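Local coordinates for protein thin, isoform D (Drosophila melanogaster, PDB 6XG7) that probably acts as a zinc-binding ubiquitin-protein transferase, of which this chain is the NHL-repeat beta-propeller, a domain suited to protein-protein interaction, at residues 107-116 with 139-147; 235-243 with 282-290. All blocks are in the same frame, centred on the assembly; numbering follows the deposited sequence. Where two conformers were deposited one is given.

Interaction 1 of 2, residues 107-116 with 139-147; sequences IIADRYNHRI and FNYPWGVTT
H114 and Y141 meet in a blade-to-blade contact: the hairpin of strands 106-110 and 115-119, with its connecting turn, packs on strand 142-147, the inner strand of the next blade, and on the loop leading into it. A single hydrogen bond crosses, from Y141 N to H114 ND1 (3.0 Å), close to the imidazole plane. The same ring turns its edge to one face of the Y141 ring, an edge-to-face pair with planes at 66°, CE1 of H114 lying 3.4 Å from CD1 of Y141. R111 O, from the same turn, lies over the centre of the imidazole. R111 itself is extended, CG anti to the backbone N (chi1 178°), and runs alongside W143, whose CZ3 comes over one face of the guanidinium near its rim, 3.4 Å from NE of R111, the planes 48° apart; Y112 OH lies on the opposite face. P142 sets its CD against the turn backbone, 3.6 Å from R111 O. Further in, the packing is apolar: CB of P142 is 4.1 Å from CD1 of I116, and CG1 of I116 meets CZ of F139 at 3.8 Å. I107 and V145 cross at about a right angle, CG2 of I107 3.6 Å from CG2 of V145. Behind the turn, D110 OD2 accepts from N113, R115 and Q117. A hairpin of one blade thus packs against the innermost strand of the next, the blade-to-blade packing of a beta-propeller, here between consecutive NHL repeats.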
loop_
_atom_site.group_PDB
_atom_site.type_symbol
_atom_site.label_atom_id
_atom_site.label_comp_id
_atom_site.label_asym_id
_atom_site.label_seq_id
_atom_site.Cartn_x
_atom_site.Cartn_y
_atom_site.Cartn_z
ATOM N N ILE A 107 8.450 7.974 0.608
ATOM C CA ILE A 107 9.192 6.761 0.285
ATOM C C ILE A 107 8.468 6.107 -0.883
ATOM O O ILE A 107 7.293 5.743 -0.758
ATOM C CB ILE A 107 9.243 5.789 1.475
ATOM C CG1 ILE A 107 9.483 6.510 2.813
ATOM C CG2 ILE A 107 10.222 4.664 1.190
ATOM C CD1 ILE A 107 10.750 7.264 2.895
ATOM N N ILE A 108 9.169 5.922 -2.004
ATOM C CA ILE A 108 8.559 5.441 -3.242
ATOM C C ILE A 108 9.229 4.147 -3.677
ATOM O O ILE A 108 10.465 4.073 -3.771
ATOM C CB ILE A 108 8.676 6.481 -4.374
ATOM C CG1 ILE A 108 7.665 7.613 -4.211
ATOM C CG2 ILE A 108 8.415 5.833 -5.740
ATOM C CD1 ILE A 108 7.982 8.554 -3.192
ATOM N N ALA A 109 8.412 3.141 -3.979
ATOM C CA ALA A 109 8.897 1.915 -4.606
ATOM C C ALA A 109 8.857 2.121 -6.117
ATOM O O ALA A 109 7.786 2.143 -6.737
ATOM C CB ALA A 109 8.062 0.716 -4.174
ATOM N N ASP A 110 10.038 2.281 -6.704
ATOM C CA ASP A 110 10.185 2.662 -8.107
ATOM C C ASP A 110 10.312 1.380 -8.924
ATOM O O ASP A 110 11.389 0.957 -9.320
ATOM C CB ASP A 110 11.400 3.572 -8.236
ATOM C CG ASP A 110 11.512 4.229 -9.573
ATOM O OD1 ASP A 110 10.595 4.060 -10.412
ATOM O OD2 ASP A 110 12.534 4.928 -9.785
ATOM N N ARG A 111 9.154 0.771 -9.192
ATOM C CA ARG A 111 9.008 -0.610 -9.641
ATOM C C ARG A 111 9.995 -1.003 -10.739
ATOM O O ARG A 111 10.775 -1.947 -10.568
ATOM C CB ARG A 111 7.563 -0.822 -10.103
ATOM C CG ARG A 111 7.249 -2.197 -10.641
ATOM C CD ARG A 111 5.827 -2.203 -11.233
ATOM N NE ARG A 111 5.522 -3.411 -11.999
ATOM C CZ ARG A 111 4.515 -3.515 -12.861
ATOM N NH1 ARG A 111 3.715 -2.482 -13.082
ATOM N NH2 ARG A 111 4.307 -4.658 -13.507
ATOM N N TYR A 112 9.932 -0.333 -11.899
ATOM C CA TYR A 112 10.714 -0.773 -13.060
ATOM C C TYR A 112 12.156 -0.276 -13.034
ATOM O O TYR A 112 12.959 -0.692 -13.881
ATOM C CB TYR A 112 10.035 -0.374 -14.368
ATOM C CG TYR A 112 8.851 -1.221 -14.805
ATOM C CD1 TYR A 112 8.757 -2.592 -14.541
ATOM C CD2 TYR A 112 7.834 -0.633 -15.539
ATOM C CE1 TYR A 112 7.651 -3.343 -14.989
ATOM C CE2 TYR A 112 6.751 -1.358 -15.983
ATOM C CZ TYR A 112 6.658 -2.701 -15.705
ATOM O OH TYR A 112 5.562 -3.368 -16.183
ATOM N N ASN A 113 12.518 0.565 -12.073
ATOM C CA ASN A 113 13.914 0.847 -11.800
ATOM C C ASN A 113 14.469 0.005 -10.659
ATOM O O ASN A 113 15.643 0.147 -10.316
ATOM C CB ASN A 113 14.108 2.332 -11.505
ATOM C CG ASN A 113 13.897 3.190 -12.731
ATOM O OD1 ASN A 113 14.334 2.843 -13.843
ATOM N ND2 ASN A 113 13.240 4.317 -12.549
ATOM N N HIS A 114 13.649 -0.855 -10.058
ATOM C CA HIS A 114 14.106 -1.799 -9.040
ATOM C C HIS A 114 14.886 -1.091 -7.941
ATOM O O HIS A 114 15.970 -1.517 -7.524
ATOM C CB HIS A 114 14.886 -2.948 -9.664
ATOM C CG HIS A 114 14.109 -3.633 -10.735
ATOM N ND1 HIS A 114 13.218 -4.653 -10.476
ATOM C CD2 HIS A 114 14.052 -3.405 -12.069
ATOM C CE1 HIS A 114 12.660 -5.035 -11.611
ATOM N NE2 HIS A 114 13.152 -4.295 -12.591
ATOM N N ARG A 115 14.287 -0.028 -7.411
ATOM C CA ARG A 115 14.921 0.769 -6.373
ATOM C C ARG A 115 13.844 1.450 -5.541
ATOM O O ARG A 115 12.681 1.543 -5.938
ATOM C CB ARG A 115 15.874 1.817 -6.976
ATOM C CG ARG A 115 15.142 2.881 -7.767
ATOM C CD ARG A 115 16.079 3.851 -8.478
ATOM N NE ARG A 115 15.346 4.808 -9.309
ATOM C CZ ARG A 115 15.908 5.784 -10.015
ATOM N NH1 ARG A 115 17.216 5.986 -9.950
ATOM N NH2 ARG A 115 15.147 6.563 -10.775
ATOM N N ILE A 116 14.272 1.953 -4.389
ATOM C CA ILE A 116 13.484 2.822 -3.523
ATOM C C ILE A 116 14.059 4.228 -3.620
ATOM O O ILE A 116 15.286 4.400 -3.649
ATOM C CB ILE A 116 13.557 2.341 -2.057
ATOM C CG1 ILE A 116 13.130 0.873 -1.909
ATOM C CG2 ILE A 116 12.720 3.258 -1.160
ATOM C CD1 ILE A 116 11.787 0.544 -2.468
ATOM N N PHE A 139 16.476 -5.739 -5.647
ATOM C CA PHE A 139 15.061 -6.039 -5.789
ATOM C C PHE A 139 14.745 -6.642 -7.152
ATOM O O PHE A 139 15.411 -6.384 -8.161
ATOM C CB PHE A 139 14.197 -4.780 -5.667
ATOM C CG PHE A 139 14.426 -3.987 -4.411
ATOM C CD1 PHE A 139 13.891 -4.415 -3.222
ATOM C CD2 PHE A 139 15.150 -2.820 -4.421
ATOM C CE1 PHE A 139 14.075 -3.693 -2.047
ATOM C CE2 PHE A 139 15.340 -2.092 -3.262
ATOM C CZ PHE A 139 14.795 -2.545 -2.064
ATOM N N ASN A 140 13.653 -7.388 -7.183
ATOM C CA ASN A 140 12.983 -7.724 -8.437
ATOM C C ASN A 140 11.541 -7.267 -8.280
ATOM O O ASN A 140 10.690 -8.009 -7.786
ATOM C CB ASN A 140 13.079 -9.207 -8.780
ATOM C CG ASN A 140 14.373 -9.563 -9.473
ATOM O OD1 ASN A 140 14.718 -8.987 -10.499
ATOM N ND2 ASN A 140 15.083 -10.541 -8.927
ATOM N N TYR A 141 11.291 -6.035 -8.709
ATOM C CA TYR A 141 9.986 -5.381 -8.726
ATOM C C TYR A 141 9.541 -5.043 -7.309
ATOM O O TYR A 141 8.606 -5.653 -6.771
ATOM C CB TYR A 141 8.917 -6.206 -9.453
ATOM C CG TYR A 141 9.367 -6.618 -10.824
ATOM C CD1 TYR A 141 9.311 -5.745 -11.920
ATOM C CD2 TYR A 141 9.877 -7.882 -11.039
ATOM C CE1 TYR A 141 9.752 -6.134 -13.181
ATOM C CE2 TYR A 141 10.333 -8.274 -12.279
ATOM C CZ TYR A 141 10.264 -7.411 -13.342
ATOM O OH TYR A 141 10.722 -7.848 -14.556
ATOM N N PRO A 142 10.183 -4.071 -6.671
ATOM C CA PRO A 142 9.664 -3.599 -5.384
ATOM C C PRO A 142 8.288 -2.997 -5.595
ATOM O O PRO A 142 8.053 -2.258 -6.551
ATOM C CB PRO A 142 10.685 -2.543 -4.960
ATOM C CG PRO A 142 11.197 -1.985 -6.246
ATOM C CD PRO A 142 11.212 -3.160 -7.211
ATOM N N TRP A 143 7.372 -3.330 -4.694
ATOM C CA TRP A 143 5.972 -2.981 -4.874
ATOM C C TRP A 143 5.493 -2.160 -3.677
ATOM O O TRP A 143 5.677 -0.942 -3.651
ATOM C CB TRP A 143 5.125 -4.228 -5.149
ATOM C CG TRP A 143 3.829 -3.896 -5.854
ATOM C CD1 TRP A 143 2.726 -3.294 -5.311
ATOM C CD2 TRP A 143 3.520 -4.108 -7.234
ATOM N NE1 TRP A 143 1.758 -3.124 -6.261
ATOM C CE2 TRP A 143 2.213 -3.614 -7.448
ATOM C CE3 TRP A 143 4.213 -4.662 -8.308
ATOM C CZ2 TRP A 143 1.582 -3.661 -8.688
ATOM C CZ3 TRP A 143 3.575 -4.717 -9.550
ATOM C CH2 TRP A 143 2.273 -4.230 -9.719
ATOM N N GLY A 144 4.913 -2.788 -2.661
ATOM C CA GLY A 144 4.511 -2.043 -1.488
ATOM C C GLY A 144 5.702 -1.603 -0.655
ATOM O O GLY A 144 6.744 -2.269 -0.595
ATOM N N VAL A 145 5.526 -0.473 0.024
ATOM C CA VAL A 145 6.525 0.066 0.938
ATOM C C VAL A 145 5.803 0.718 2.110
ATOM O O VAL A 145 4.734 1.315 1.955
ATOM C CB VAL A 145 7.489 1.027 0.200
ATOM C CG1 VAL A 145 6.759 2.242 -0.346
ATOM C CG2 VAL A 145 8.645 1.414 1.098
ATOM N N THR A 146 6.372 0.566 3.301
ATOM C CA THR A 146 5.838 1.226 4.484
ATOM C C THR A 146 6.983 1.506 5.450
ATOM O O THR A 146 8.125 1.087 5.233
ATOM C CB THR A 146 4.718 0.397 5.127
ATOM O OG1 THR A 146 3.991 1.213 6.055
ATOM C CG2 THR A 146 5.287 -0.836 5.833
ATOM N N THR A 147 6.665 2.226 6.521
ATOM C CA THR A 147 7.653 2.593 7.527
ATOM C C THR A 147 7.078 2.385 8.921
ATOM O O THR A 147 5.861 2.342 9.118
ATOM C CB THR A 147 8.143 4.052 7.386
ATOM O OG1 THR A 147 7.119 4.970 7.798
ATOM C CG2 THR A 147 8.586 4.340 5.960
#

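Interaction 2 of 2, residues 235-243 with 282-290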
loop_
_atom_site.group_PDB
_atom_site.type_symbol
_atom_site.label_atom_id
_atom_site.label_comp_id
_atom_site.label_asym_id
_atom_site.label_seq_id
_atom_site.Cartn_x
_atom_site.Cartn_y
_atom_site.Cartn_z
ATOM N N PHE A 235 -6.759 -12.871 -4.495
ATOM C CA PHE A 235 -5.707 -11.972 -4.958
ATOM C C PHE A 235 -5.739 -10.634 -4.213
ATOM O O PHE A 235 -5.829 -9.572 -4.833
ATOM C CB PHE A 235 -5.779 -11.752 -6.463
ATOM C CG PHE A 235 -5.615 -13.008 -7.269
ATOM C CD1 PHE A 235 -4.382 -13.644 -7.358
ATOM C CD2 PHE A 235 -6.686 -13.536 -7.962
ATOM C CE1 PHE A 235 -4.232 -14.788 -8.101
ATOM C CE2 PHE A 235 -6.536 -14.683 -8.715
ATOM C CZ PHE A 235 -5.303 -15.304 -8.786
ATOM N N PRO A 236 -5.623 -10.654 -2.884
ATOM C CA PRO A 236 -5.639 -9.390 -2.136
ATOM C C PRO A 236 -4.470 -8.499 -2.541
ATOM O O PRO A 236 -3.385 -8.980 -2.880
ATOM C CB PRO A 236 -5.534 -9.837 -0.673
ATOM C CG PRO A 236 -4.825 -11.189 -0.745
ATOM C CD PRO A 236 -5.304 -11.817 -2.032
ATOM N N ARG A 237 -4.706 -7.181 -2.486
ATOM C CA ARG A 237 -3.696 -6.188 -2.855
ATOM C C ARG A 237 -3.429 -5.269 -1.665
ATOM O O ARG A 237 -2.763 -5.678 -0.716
ATOM C CB ARG A 237 -4.111 -5.448 -4.143
ATOM C CG ARG A 237 -4.085 -6.341 -5.368
ATOM C CD ARG A 237 -2.944 -5.973 -6.275
ATOM N NE ARG A 237 -2.663 -7.050 -7.210
ATOM C CZ ARG A 237 -2.069 -6.893 -8.383
ATOM N NH1 ARG A 237 -1.684 -5.684 -8.796
ATOM N NH2 ARG A 237 -1.862 -7.955 -9.142
ATOM N N GLY A 238 -3.917 -4.034 -1.696
ATOM C CA GLY A 238 -3.571 -3.090 -0.648
ATOM C C GLY A 238 -3.921 -3.584 0.746
ATOM O O GLY A 238 -4.927 -4.261 0.964
ATOM N N VAL A 239 -3.063 -3.235 1.696
ATOM C CA VAL A 239 -3.330 -3.459 3.108
ATOM C C VAL A 239 -2.965 -2.203 3.885
ATOM O O VAL A 239 -2.028 -1.478 3.538
ATOM C CB VAL A 239 -2.604 -4.683 3.709
ATOM C CG1 VAL A 239 -3.133 -5.965 3.147
ATOM C CG2 VAL A 239 -1.098 -4.587 3.530
ATOM N N ALA A 240 -3.717 -1.952 4.955
ATOM C CA ALA A 240 -3.426 -0.840 5.842
ATOM C C ALA A 240 -3.810 -1.246 7.253
ATOM O O ALA A 240 -4.571 -2.195 7.463
ATOM C CB ALA A 240 -4.200 0.422 5.448
ATOM N N VAL A 241 -3.276 -0.522 8.224
ATOM C CA VAL A 241 -3.568 -0.763 9.630
ATOM C C VAL A 241 -3.775 0.585 10.305
ATOM O O VAL A 241 -3.062 1.547 10.006
ATOM C CB VAL A 241 -2.427 -1.586 10.279
ATOM C CG1 VAL A 241 -1.117 -0.795 10.343
ATOM C CG2 VAL A 241 -2.832 -2.100 11.644
ATOM N N ASP A 242 -4.762 0.670 11.211
ATOM C CA ASP A 242 -4.982 1.897 11.967
ATOM C C ASP A 242 -4.200 1.850 13.281
ATOM O O ASP A 242 -3.457 0.910 13.561
ATOM C CB ASP A 242 -6.467 2.220 12.129
ATOM C CG ASP A 242 -7.148 1.463 13.242
ATOM O OD1 ASP A 242 -6.526 0.659 13.971
ATOM O OD2 ASP A 242 -8.371 1.690 13.390
ATOM N N ASP A 243 -4.335 2.898 14.084
ATOM C CA ASP A 243 -3.497 3.028 15.270
ATOM C C ASP A 243 -3.793 1.990 16.340
ATOM O O ASP A 243 -2.940 1.752 17.192
ATOM C CB ASP A 243 -3.635 4.427 15.857
ATOM C CG ASP A 243 -2.862 5.457 15.062
ATOM O OD1 ASP A 243 -1.802 5.110 14.496
ATOM O OD2 ASP A 243 -3.318 6.609 14.991
ATOM N N GLY A 282 -10.689 -2.668 -10.085
ATOM C CA GLY A 282 -9.353 -3.221 -9.947
ATOM C C GLY A 282 -8.590 -2.573 -8.810
ATOM O O GLY A 282 -7.805 -1.650 -9.024
ATOM N N LEU A 283 -8.810 -3.055 -7.590
ATOM C CA LEU A 283 -8.261 -2.402 -6.410
ATOM C C LEU A 283 -6.751 -2.565 -6.311
ATOM O O LEU A 283 -6.195 -3.630 -6.608
ATOM C CB LEU A 283 -8.876 -3.017 -5.160
ATOM C CG LEU A 283 -10.360 -2.735 -4.943
ATOM C CD1 LEU A 283 -10.885 -3.458 -3.704
ATOM C CD2 LEU A 283 -10.618 -1.237 -4.855
ATOM N N GLU A 284 -6.096 -1.503 -5.835
ATOM C CA GLU A 284 -4.668 -1.505 -5.553
ATOM C C GLU A 284 -4.458 -1.086 -4.101
ATOM O O GLU A 284 -4.831 -1.825 -3.190
ATOM C CB GLU A 284 -3.951 -0.611 -6.565
ATOM C CG GLU A 284 -3.896 -1.203 -7.963
ATOM C CD GLU A 284 -2.823 -2.274 -8.124
ATOM O OE1 GLU A 284 -2.099 -2.601 -7.159
ATOM O OE2 GLU A 284 -2.691 -2.798 -9.251
ATOM N N GLY A 285 -3.880 0.089 -3.868
ATOM C CA GLY A 285 -3.564 0.506 -2.520
ATOM C C GLY A 285 -4.785 0.882 -1.693
ATOM O O GLY A 285 -5.864 1.214 -2.202
ATOM N N VAL A 286 -4.590 0.860 -0.372
ATOM C CA VAL A 286 -5.594 1.285 0.594
ATOM C C VAL A 286 -4.853 2.027 1.695
ATOM O O VAL A 286 -3.677 1.760 1.961
ATOM C CB VAL A 286 -6.418 0.087 1.131
ATOM C CG1 VAL A 286 -5.562 -0.840 1.927
ATOM C CG2 VAL A 286 -7.635 0.537 1.938
ATOM N N ALA A 287 -5.529 2.992 2.312
ATOM C CA ALA A 287 -4.950 3.749 3.415
ATOM C C ALA A 287 -6.076 4.240 4.321
ATOM O O ALA A 287 -7.249 4.199 3.952
ATOM C CB ALA A 287 -4.090 4.922 2.896
ATOM N N ILE A 288 -5.707 4.698 5.517
ATOM C CA ILE A 288 -6.670 5.090 6.546
ATOM C C ILE A 288 -6.263 6.443 7.131
ATOM O O ILE A 288 -5.122 6.622 7.567
ATOM C CB ILE A 288 -6.813 3.981 7.619
ATOM C CG1 ILE A 288 -7.856 4.309 8.683
ATOM C CG2 ILE A 288 -5.498 3.643 8.280
ATOM C CD1 ILE A 288 -9.253 4.280 8.181
ATOM N N MET A 289 -7.186 7.408 7.096
ATOM C CA MET A 289 -6.951 8.713 7.704
ATOM C C MET A 289 -7.140 8.629 9.213
ATOM O O MET A 289 -7.730 7.688 9.743
ATOM C CB MET A 289 -7.946 9.756 7.188
ATOM C CG MET A 289 -7.747 10.239 5.753
ATOM S SD MET A 289 -8.959 11.496 5.283
ATOM C CE MET A 289 -8.524 11.817 3.592
ATOM N N SER A 290 -6.681 9.672 9.905
ATOM C CA SER A 290 -6.750 9.692 11.362
ATOM C C SER A 290 -8.178 9.700 11.878
ATOM O O SER A 290 -8.402 9.350 13.039
ATOM C CB SER A 290 -6.003 10.914 11.906
ATOM O OG SER A 290 -6.676 12.115 11.567
#
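R237 and E284 form the charged end of this buried contact, where strands 239-241 and 283-288 of neighbouring blades run side by side, parallel to within 9°, near the middle of the propeller. NH1 of R237 lies 3.1 Å from OE2 of E284 in a salt bridge. Both chains bend at chi2, which lays them alongside each other and pointing the same way, but guanidinium and carboxylate are turned 67° apart. E284 OE2 also pairs with R49 and R299, and its OE1 accepts from the hydroxyl of Y191, so the carboxylate is held from several directions. Of backbone bonds only one crosses, a weak one from G238 N to E284 O (2.8 Å). Beside it G238 and G285 bring their CA atoms to 4.1 Å, nearer than the other facing pairs of the two segments. The rest is van der Waals packing. CG1 of V286, placed between its own backbone N and carbonyl carbon, lies 3.4 Å from G238 C and 4.0 Å from A240 CB. Further along, CG2 of I288 reaches V241 O at 3.6 Å, with D242 next to it. The strands thus meet through branched side chains set on the neighbouring backbone and on A240, with the R237-E284 pair at one end. The buried glutamate would probably stay ionised; R299 belongs to its own NHL repeat, whereas R49, Y191 and R237 come from three others, so its bonds link several blades at the centre.

From the N terminus, the chain first lays down the hairpin 107-116 in one NHL repeat and comes back against it with 139-147, so interaction 1 closes a short loop of 22 residues. Only well after that does 235-243 begin, and 38 residues later 282-290 closes interaction 2; the two loops lie in series, neither nested nor crossed. Each joins consecutive blades, interaction 1 through a hairpin and the adjoining inner strand, interaction 2 between two inner strands. Their centres are about 17 Å apart, yet they touch: CZ2 of W143 packs 3.8 Å from NH1 of R237, with strand 185-194, through H190 and Y191, contacting both residues.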